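Local coordinates for saframycin Mx1 synthetase B (Legionella pneumophila subsp. pneumophila, PDB 3KXW), which is a fatty acid AMP ligase of the ANL superfamily, built from a large AMP-binding domain and a smaller C-terminal domain, at residues Q100-D105 / P470-F475; L502-E507 / N523-L528; V516-L521 / I572-Q577. All blocks are in the same frame, centred on the assembly; numbering follows the deposited sequence.

Interaction 1 (Q100-D105 / P470-F475); sequences QEKLLD and PQDIEF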
loop_
_atom_site.group_PDB
_atom_site.type_symbol
_atom_site.label_atom_id
_atom_site.label_comp_id
_atom_site.label_asym_id
_atom_site.label_seq_id
_atom_site.Cartn_x
_atom_site.Cartn_y
_atom_site.Cartn_z
ATOM N N GLN A 100 -3.938 -4.562 -17.927
ATOM C CA GLN A 100 -3.875 -3.468 -18.889
ATOM C C GLN A 100 -2.433 -3.135 -19.238
ATOM O O GLN A 100 -1.482 -3.723 -18.705
ATOM C CB GLN A 100 -4.624 -2.217 -18.382
ATOM C CG GLN A 100 -6.129 -2.408 -18.071
ATOM C CD GLN A 100 -6.990 -2.582 -19.312
ATOM O OE1 GLN A 100 -6.590 -2.223 -20.415
ATOM N NE2 GLN A 100 -8.180 -3.144 -19.135
ATOM N N GLU A 101 -2.271 -2.185 -20.151
ATOM C CA GLU A 101 -0.971 -1.967 -20.766
ATOM C C GLU A 101 0.160 -1.744 -19.764
ATOM O O GLU A 101 1.196 -2.429 -19.811
ATOM C CB GLU A 101 -1.054 -0.795 -21.754
ATOM C CG GLU A 101 -1.557 -1.209 -23.133
ATOM C CD GLU A 101 -3.077 -1.264 -23.238
ATOM O OE1 GLU A 101 -3.778 -1.104 -22.189
ATOM O OE2 GLU A 101 -3.563 -1.478 -24.387
ATOM N N LYS A 102 -0.040 -0.779 -18.870
ATOM C CA LYS A 102 0.998 -0.402 -17.914
ATOM C C LYS A 102 1.244 -1.519 -16.896
ATOM O O LYS A 102 2.390 -1.788 -16.530
ATOM C CB LYS A 102 0.659 0.924 -17.211
ATOM C CG LYS A 102 1.817 1.530 -16.408
ATOM C CD LYS A 102 3.037 1.772 -17.297
ATOM C CE LYS A 102 4.337 1.727 -16.492
ATOM N NZ LYS A 102 4.695 0.318 -16.076
ATOM N N LEU A 103 0.181 -2.172 -16.434
ATOM C CA LEU A 103 0.365 -3.309 -15.519
ATOM C C LEU A 103 1.178 -4.429 -16.175
ATOM O O LEU A 103 1.861 -5.197 -15.492
ATOM C CB LEU A 103 -0.978 -3.874 -15.040
ATOM C CG LEU A 103 -1.779 -3.026 -14.051
ATOM C CD1 LEU A 103 -3.244 -3.469 -14.083
ATOM C CD2 LEU A 103 -1.227 -3.084 -12.631
ATOM N N LEU A 104 1.075 -4.534 -17.496
ATOM C CA LEU A 104 1.782 -5.588 -18.229
ATOM C C LEU A 104 3.247 -5.227 -18.445
ATOM O O LEU A 104 4.143 -6.072 -18.327
ATOM C CB LEU A 104 1.098 -5.870 -19.563
ATOM C CG LEU A 104 1.843 -6.852 -20.482
ATOM C CD1 LEU A 104 1.979 -8.218 -19.835
ATOM C CD2 LEU A 104 1.092 -6.949 -21.808
ATOM N N ASP A 105 3.483 -3.957 -18.744
ATOM C CA ASP A 105 4.832 -3.425 -18.800
ATOM C C ASP A 105 5.549 -3.630 -17.454
ATOM O O ASP A 105 6.707 -4.040 -17.412
ATOM C CB ASP A 105 4.770 -1.931 -19.137
ATOM C CG ASP A 105 6.108 -1.260 -19.015
ATOM O OD1 ASP A 105 6.945 -1.469 -19.913
ATOM O OD2 ASP A 105 6.323 -0.531 -18.016
ATOM N N PRO A 470 1.777 11.143 -15.782
ATOM C CA PRO A 470 0.748 11.904 -16.508
ATOM C C PRO A 470 0.372 11.280 -17.849
ATOM O O PRO A 470 -0.813 11.062 -18.140
ATOM C CB PRO A 470 1.403 13.276 -16.695
ATOM C CG PRO A 470 2.330 13.387 -15.497
ATOM C CD PRO A 470 2.908 12.000 -15.377
ATOM N N GLN A 471 1.374 10.987 -18.667
ATOM C CA GLN A 471 1.136 10.410 -19.977
ATOM C C GLN A 471 0.433 9.055 -19.863
ATOM O O GLN A 471 -0.460 8.739 -20.655
ATOM C CB GLN A 471 2.470 10.289 -20.746
ATOM C CG GLN A 471 3.268 11.612 -20.798
ATOM C CD GLN A 471 3.921 12.017 -19.449
ATOM O OE1 GLN A 471 4.121 11.199 -18.572
ATOM N NE2 GLN A 471 4.265 13.287 -19.319
ATOM N N ASP A 472 0.809 8.256 -18.868
ATOM C CA ASP A 472 0.239 6.922 -18.775
ATOM C C ASP A 472 -1.198 6.933 -18.271
ATOM O O ASP A 472 -2.003 6.096 -18.671
ATOM C CB ASP A 472 1.124 5.992 -17.942
ATOM C CG ASP A 472 2.428 5.647 -18.642
ATOM O OD1 ASP A 472 2.538 5.855 -19.870
ATOM O OD2 ASP A 472 3.346 5.141 -17.968
ATOM N N ILE A 473 -1.516 7.886 -17.400
ATOM C CA ILE A 473 -2.881 8.067 -16.902
ATOM C C ILE A 473 -3.770 8.532 -18.051
ATOM O O ILE A 473 -4.889 8.063 -18.203
ATOM C CB ILE A 473 -2.935 9.097 -15.774
ATOM C CG1 ILE A 473 -2.268 8.567 -14.501
ATOM C CG2 ILE A 473 -4.372 9.513 -15.486
ATOM C CD1 ILE A 473 -2.052 9.650 -13.446
ATOM N N GLU A 474 -3.264 9.445 -18.870
ATOM C CA GLU A 474 -4.022 9.922 -20.023
ATOM C C GLU A 474 -4.321 8.766 -20.979
ATOM O O GLU A 474 -5.436 8.651 -21.502
ATOM C CB GLU A 474 -3.267 11.073 -20.714
ATOM C CG GLU A 474 -3.175 12.304 -19.823
ATOM C CD GLU A 474 -2.129 13.326 -20.279
ATOM O OE1 GLU A 474 -1.485 13.097 -21.324
ATOM O OE2 GLU A 474 -1.964 14.350 -19.592
ATOM N N PHE A 475 -3.332 7.902 -21.182
ATOM C CA PHE A 475 -3.498 6.712 -22.020
ATOM C C PHE A 475 -4.618 5.816 -21.505
ATOM O O PHE A 475 -5.463 5.348 -22.288
ATOM C CB PHE A 475 -2.206 5.900 -22.099
ATOM C CG PHE A 475 -2.317 4.677 -22.974
ATOM C CD1 PHE A 475 -1.985 4.741 -24.313
ATOM C CD2 PHE A 475 -2.762 3.467 -22.449
ATOM C CE1 PHE A 475 -2.089 3.617 -25.126
ATOM C CE2 PHE A 475 -2.877 2.340 -23.258
ATOM C CZ PHE A 475 -2.535 2.423 -24.604
#
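Glu101 sets its carboxylate against the rim of the Phe475 ring. Its CD comes 3.6 Å from Phe475 CE2, near the ring plane, and Glu101 OE1 lies in that plane at the edge, 3.7 Å from Phe475 CE2, an edge-on placement that probably suits the slightly positive ring hydrogens. The two side chains run at about a right angle, with carboxylate and ring planes 72° apart. Phe475 reaches across because CG stands anti to the backbone N (chi1 -179°), while Glu101 bends at chi2; the same ring also stacks on His479. One turn before Phe475 on its helix, Asp472 is passed obliquely by Lys102, and the touching is done by the lysine methylene chain: Lys102 CD is 3.4 Å from Asp472 OD2. Bends at chi2 and chi4 bring the ammonium over its own helix, one turn ahead, where Lys102 NZ donates to the anti lone pair of Asp105 OD2 at 2.7 Å in a salt bridge. It stays 5.4 Å from Asp472 OD2, where the opposite charges may still attract weakly. Arg109 shares the Asp105 carboxylate. This surface contact of charged and aromatic side chains joins helices 101-114 and 469-479, from the AMP-binding and C-terminal domains of the two-domain ANL fold.

Interaction 2 (L502-E507 / N523-L528); sequences LTVMCE and NEIFEL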
loop_
_atom_site.group_PDB
_atom_site.type_symbol
_atom_site.label_atom_id
_atom_site.label_comp_id
_atom_site.label_asym_id
_atom_site.label_seq_id
_atom_site.Cartn_x
_atom_site.Cartn_y
_atom_site.Cartn_z
ATOM N N LEU A 502 -2.948 15.000 -7.279
ATOM C CA LEU A 502 -3.063 14.477 -8.623
ATOM C C LEU A 502 -4.375 14.975 -9.203
ATOM O O LEU A 502 -5.440 14.788 -8.606
ATOM C CB LEU A 502 -3.042 12.959 -8.593
ATOM C CG LEU A 502 -3.328 12.248 -9.902
ATOM C CD1 LEU A 502 -2.429 12.777 -11.049
ATOM C CD2 LEU A 502 -3.197 10.720 -9.724
ATOM N N THR A 503 -4.304 15.588 -10.372
ATOM C CA THR A 503 -5.468 16.274 -10.940
ATOM C C THR A 503 -5.737 15.748 -12.327
ATOM O O THR A 503 -4.826 15.646 -13.116
ATOM C CB THR A 503 -5.195 17.774 -11.022
ATOM O OG1 THR A 503 -4.825 18.248 -9.716
ATOM C CG2 THR A 503 -6.429 18.550 -11.515
ATOM N N VAL A 504 -6.989 15.416 -12.628
ATOM C CA VAL A 504 -7.332 14.926 -13.952
ATOM C C VAL A 504 -8.357 15.878 -14.537
ATOM O O VAL A 504 -9.333 16.194 -13.879
ATOM C CB VAL A 504 -7.927 13.508 -13.897
ATOM C CG1 VAL A 504 -8.524 13.123 -15.259
ATOM C CG2 VAL A 504 -6.868 12.486 -13.423
HETATM N N MSE A 505 -8.130 16.352 -15.755
HETATM C CA MSE A 505 -9.123 17.212 -16.414
HETATM C C MSE A 505 -9.608 16.541 -17.697
HETATM O O MSE A 505 -8.793 16.075 -18.490
HETATM C CB MSE A 505 -8.516 18.577 -16.753
HETATM C CG MSE A 505 -9.517 19.589 -17.280
HETATM SE SE MSE A 505 -8.636 21.338 -17.550
HETATM C CE MSE A 505 -8.352 21.802 -15.657
ATOM N N CYS A 506 -10.925 16.513 -17.913
ATOM C CA CYS A 506 -11.489 15.840 -19.084
ATOM C C CYS A 506 -12.480 16.735 -19.779
ATOM O O CYS A 506 -13.315 17.341 -19.124
ATOM C CB CYS A 506 -12.265 14.571 -18.670
ATOM S SG CYS A 506 -11.301 13.373 -17.782
ATOM N N GLU A 507 -12.402 16.817 -21.103
ATOM C CA GLU A 507 -13.512 17.379 -21.873
ATOM C C GLU A 507 -14.647 16.353 -21.838
ATOM O O GLU A 507 -14.386 15.146 -21.859
ATOM C CB GLU A 507 -13.099 17.584 -23.320
ATOM C CG GLU A 507 -11.950 18.551 -23.516
ATOM C CD GLU A 507 -11.578 18.684 -25.003
ATOM O OE1 GLU A 507 -11.844 17.737 -25.776
ATOM O OE2 GLU A 507 -11.028 19.739 -25.374
ATOM N N ASN A 523 -16.356 8.759 -10.088
ATOM C CA ASN A 523 -16.018 7.478 -9.469
ATOM C C ASN A 523 -15.307 6.508 -10.414
ATOM O O ASN A 523 -14.378 5.811 -10.011
ATOM C CB ASN A 523 -17.263 6.844 -8.836
ATOM C CG ASN A 523 -17.862 7.719 -7.752
ATOM O OD1 ASN A 523 -17.149 8.468 -7.096
ATOM N ND2 ASN A 523 -19.180 7.636 -7.565
ATOM N N GLU A 524 -15.732 6.480 -11.677
ATOM C CA GLU A 524 -15.113 5.607 -12.672
ATOM C C GLU A 524 -13.694 6.046 -12.940
ATOM O O GLU A 524 -12.794 5.220 -13.121
ATOM C CB GLU A 524 -15.913 5.624 -13.984
ATOM C CG GLU A 524 -17.186 4.813 -13.893
ATOM C CD GLU A 524 -18.186 5.122 -14.998
ATOM O OE1 GLU A 524 -18.021 6.145 -15.704
ATOM O OE2 GLU A 524 -19.158 4.348 -15.143
ATOM N N ILE A 525 -13.489 7.356 -12.979
ATOM C CA ILE A 525 -12.153 7.857 -13.190
ATOM C C ILE A 525 -11.264 7.468 -12.005
ATOM O O ILE A 525 -10.175 6.934 -12.189
ATOM C CB ILE A 525 -12.155 9.364 -13.396
ATOM C CG1 ILE A 525 -12.804 9.679 -14.750
ATOM C CG2 ILE A 525 -10.726 9.874 -13.358
ATOM C CD1 ILE A 525 -13.166 11.183 -14.945
ATOM N N PHE A 526 -11.743 7.707 -10.792
ATOM C CA PHE A 526 -10.951 7.352 -9.621
ATOM C C PHE A 526 -10.568 5.872 -9.635
ATOM O O PHE A 526 -9.392 5.512 -9.454
ATOM C CB PHE A 526 -11.651 7.739 -8.307
ATOM C CG PHE A 526 -10.755 7.597 -7.107
ATOM C CD1 PHE A 526 -10.014 8.671 -6.638
ATOM C CD2 PHE A 526 -10.618 6.372 -6.487
ATOM C CE1 PHE A 526 -9.173 8.524 -5.525
ATOM C CE2 PHE A 526 -9.774 6.208 -5.396
ATOM C CZ PHE A 526 -9.048 7.294 -4.920
ATOM N N GLU A 527 -11.546 5.012 -9.879
ATOM C CA GLU A 527 -11.286 3.563 -9.938
ATOM C C GLU A 527 -10.290 3.152 -11.033
ATOM O O GLU A 527 -9.387 2.339 -10.816
ATOM C CB GLU A 527 -12.603 2.805 -10.086
ATOM C CG GLU A 527 -12.436 1.298 -10.244
ATOM C CD GLU A 527 -13.754 0.608 -10.603
ATOM O OE1 GLU A 527 -14.774 0.843 -9.903
ATOM O OE2 GLU A 527 -13.775 -0.140 -11.598
ATOM N N LEU A 528 -10.431 3.743 -12.211
ATOM C CA LEU A 528 -9.524 3.438 -13.311
ATOM C C LEU A 528 -8.075 3.721 -12.992
ATOM O O LEU A 528 -7.205 2.889 -13.249
ATOM C CB LEU A 528 -9.927 4.217 -14.571
ATOM C CG LEU A 528 -9.033 3.987 -15.785
ATOM C CD1 LEU A 528 -9.207 2.561 -16.313
ATOM C CD2 LEU A 528 -9.361 4.991 -16.881
#
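Ile525 points from helix 515-533 at the strand and meets Cys506 and Val504 with two different branches. The closer meeting is Ile525 CD1 with Cys506 SG, 4.0 Å apart. CG1 stands anti to the carbonyl carbon (chi1 -69°) and the chain runs on extended, which carries the delta methyl toward the sulfur. The other branch, CG2, turns to Val504 CG1 at the looser spacing of 4.4 Å. All three residues are buried, and the interface is purely apolar, held by dispersion between methyls and a thiol; with only 95 Å² buried between the segments, one isoleucine does all the work on the helix side. Away from Ile525 the helix becomes more polar: Glu524 is exposed, and Asn523 and Glu527 are partly so, none of them touching the strand. Met505, modelled as selenomethionine, points to the opposite side of the sheet, against Cys561 and Leu565 of helix 554-567. Strand 499-508 lies between strand 486-496, which lends Leu486 and Cys489 to the surroundings of Cys506, and strand 539-544, whose Ile540 also packs on Ile525. The contact is one part of the apolar layer between strand and helix in the beta-alpha-beta unit 499-508, 515-533, 539-544.

Interaction 3 (V516-L521 / I572-Q577); sequences VAQDNL and IVATWQ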
loop_
_atom_site.group_PDB
_atom_site.type_symbol
_atom_site.label_atom_id
_atom_site.label_comp_id
_atom_site.label_asym_id
_atom_site.label_seq_id
_atom_site.Cartn_x
_atom_site.Cartn_y
_atom_site.Cartn_z
ATOM N N VAL A 516 -26.030 12.964 -11.463
ATOM C CA VAL A 516 -25.765 11.554 -11.241
ATOM C C VAL A 516 -24.693 11.015 -12.184
ATOM O O VAL A 516 -23.795 10.269 -11.756
ATOM C CB VAL A 516 -27.053 10.710 -11.344
ATOM C CG1 VAL A 516 -26.714 9.211 -11.338
ATOM C CG2 VAL A 516 -28.026 11.083 -10.212
ATOM N N ALA A 517 -24.776 11.387 -13.458
ATOM C CA ALA A 517 -23.809 10.904 -14.443
ATOM C C ALA A 517 -22.418 11.436 -14.097
ATOM O O ALA A 517 -21.416 10.721 -14.218
ATOM C CB ALA A 517 -24.229 11.306 -15.860
ATOM N N GLN A 518 -22.367 12.686 -13.649
ATOM C CA GLN A 518 -21.110 13.288 -13.237
ATOM C C GLN A 518 -20.498 12.482 -12.093
ATOM O O GLN A 518 -19.346 12.068 -12.156
ATOM C CB GLN A 518 -21.321 14.738 -12.801
ATOM C CG GLN A 518 -21.587 15.710 -13.953
ATOM C CD GLN A 518 -21.761 17.140 -13.466
ATOM O OE1 GLN A 518 -21.520 17.436 -12.299
ATOM N NE2 GLN A 518 -22.176 18.032 -14.359
ATOM N N ASP A 519 -21.287 12.256 -11.050
ATOM C CA ASP A 519 -20.827 11.454 -9.925
ATOM C C ASP A 519 -20.298 10.091 -10.328
ATOM O O ASP A 519 -19.229 9.681 -9.865
ATOM C CB ASP A 519 -21.932 11.326 -8.878
ATOM C CG ASP A 519 -22.128 12.611 -8.097
ATOM O OD1 ASP A 519 -21.361 13.571 -8.334
ATOM O OD2 ASP A 519 -23.034 12.676 -7.240
ATOM N N ASN A 520 -21.045 9.386 -11.178
ATOM C CA ASN A 520 -20.629 8.090 -11.700
ATOM C C ASN A 520 -19.319 8.222 -12.458
ATOM O O ASN A 520 -18.404 7.422 -12.286
ATOM C CB ASN A 520 -21.708 7.538 -12.660
ATOM C CG ASN A 520 -22.932 6.999 -11.932
ATOM O OD1 ASN A 520 -22.844 6.588 -10.769
ATOM N ND2 ASN A 520 -24.092 6.987 -12.621
ATOM N N LEU A 521 -19.226 9.254 -13.289
ATOM C CA LEU A 521 -18.009 9.479 -14.073
ATOM C C LEU A 521 -16.792 9.708 -13.175
ATOM O O LEU A 521 -15.745 9.107 -13.403
ATOM C CB LEU A 521 -18.181 10.665 -15.031
ATOM C CG LEU A 521 -16.935 11.096 -15.814
ATOM C CD1 LEU A 521 -16.306 9.902 -16.570
ATOM C CD2 LEU A 521 -17.291 12.217 -16.776
ATOM N N ILE A 572 -15.760 25.812 -16.829
ATOM C CA ILE A 572 -15.776 24.574 -16.067
ATOM C C ILE A 572 -17.189 24.023 -15.951
ATOM O O ILE A 572 -18.107 24.737 -15.557
ATOM C CB ILE A 572 -15.171 24.768 -14.653
ATOM C CG1 ILE A 572 -13.656 24.970 -14.740
ATOM C CG2 ILE A 572 -15.484 23.580 -13.769
ATOM C CD1 ILE A 572 -12.959 24.982 -13.380
ATOM N N VAL A 573 -17.358 22.751 -16.301
ATOM C CA VAL A 573 -18.646 22.084 -16.190
ATOM C C VAL A 573 -18.872 21.627 -14.756
ATOM O O VAL A 573 -19.944 21.829 -14.184
ATOM C CB VAL A 573 -18.726 20.864 -17.118
ATOM C CG1 VAL A 573 -19.989 20.037 -16.830
ATOM C CG2 VAL A 573 -18.647 21.301 -18.585
ATOM N N ALA A 574 -17.865 20.978 -14.175
ATOM C CA ALA A 574 -17.973 20.551 -12.783
ATOM C C ALA A 574 -16.610 20.204 -12.247
ATOM O O ALA A 574 -15.678 19.930 -13.013
ATOM C CB ALA A 574 -18.931 19.361 -12.634
ATOM N N THR A 575 -16.492 20.231 -10.926
ATOM C CA THR A 575 -15.241 19.867 -10.272
ATOM C C THR A 575 -15.576 18.864 -9.198
ATOM O O THR A 575 -16.627 18.963 -8.574
ATOM C CB THR A 575 -14.552 21.103 -9.651
ATOM O OG1 THR A 575 -14.227 22.031 -10.688
ATOM C CG2 THR A 575 -13.251 20.727 -8.927
ATOM N N TRP A 576 -14.694 17.892 -8.984
ATOM C CA TRP A 576 -14.850 16.933 -7.895
ATOM C C TRP A 576 -13.575 17.031 -7.067
ATOM O O TRP A 576 -12.479 17.042 -7.628
ATOM C CB TRP A 576 -14.995 15.539 -8.511
ATOM C CG TRP A 576 -15.053 14.343 -7.581
ATOM C CD1 TRP A 576 -16.174 13.742 -7.088
ATOM C CD2 TRP A 576 -13.940 13.549 -7.133
ATOM N NE1 TRP A 576 -15.830 12.637 -6.329
ATOM C CE2 TRP A 576 -14.462 12.501 -6.345
ATOM C CE3 TRP A 576 -12.554 13.626 -7.321
ATOM C CZ2 TRP A 576 -13.641 11.544 -5.733
ATOM C CZ3 TRP A 576 -11.735 12.680 -6.707
ATOM C CH2 TRP A 576 -12.285 11.653 -5.924
ATOM N N GLN A 577 -13.720 17.116 -5.748
ATOM C CA GLN A 577 -12.572 17.176 -4.843
ATOM C C GLN A 577 -12.705 16.101 -3.773
ATOM O O GLN A 577 -13.601 16.164 -2.920
ATOM C CB GLN A 577 -12.473 18.551 -4.173
ATOM C CG GLN A 577 -12.207 19.718 -5.130
ATOM C CD GLN A 577 -10.741 19.854 -5.507
ATOM O OE1 GLN A 577 -9.976 18.894 -5.415
ATOM N NE2 GLN A 577 -10.338 21.050 -5.929
HETATM O O HOH W 1 -23.110 20.740 -14.011
#
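Gln518 lays its terminal amide over the methyl of Ala574, with OE1 3.2 Å and CD 3.7 Å from Ala574 CB. With its chain extended beyond CG (chi2 -179°), Gln518 spans the distance from helix 515-533 to the start of the edge strand. Its nitrogen end lies beside Val573, where Gln518 NE2 is 3.9 Å from Val573 CG1 and the two side chains pass at a slant. The same nitrogen donates to a water at 2.9 Å from Gln518 NE2; that water in turn gives a weak hydrogen bond to Val573 O, 3.4 Å away, making an indirect link to the strand backbone. Gln518 NE2 also makes a weak hydrogen bond to Met513 O, which would help steady the amide. Val573 and Ala574 both face Leu542 and form a classic beta bulge there. Further along the strand, Trp576 is buried and stacks on Phe522 of the helix, with Lys276 making a cation-pi contact to its indole. Around Gln518 the contact is therefore mixed: a polar amide rests on aliphatic groups, and the polar coupling between helix and strand passes through a water, probably a softer coupling than a direct bond would give.

Overall arrangement
The three contacts lie close together in and beside the C-terminal domain. Interaction 1 touches interaction 2 where Ile473 CD1 packs 4.0 Å from Leu502 CD1, their centres 14 Å apart. Interactions 2 and 3 both use helix 515-533 and both reach the same four-stranded sheet of the C-terminal domain; their centres lie 10 Å apart, and Phe526 CD1 meets Trp576 CH2 at 3.8 Å. Interactions 1 and 3 do not touch: their nearest atoms are about 12 Å apart. Of the three, only interaction 1 pairs a segment of the AMP-binding domain with one of the C-terminal domain. The 23 residues of the pocket holding 5'-o-[(s)-(dodecanoyloxy)(hydroxy)phosphoryl]adenosine fall between 199 and 456, so none of the six segments contributes to it.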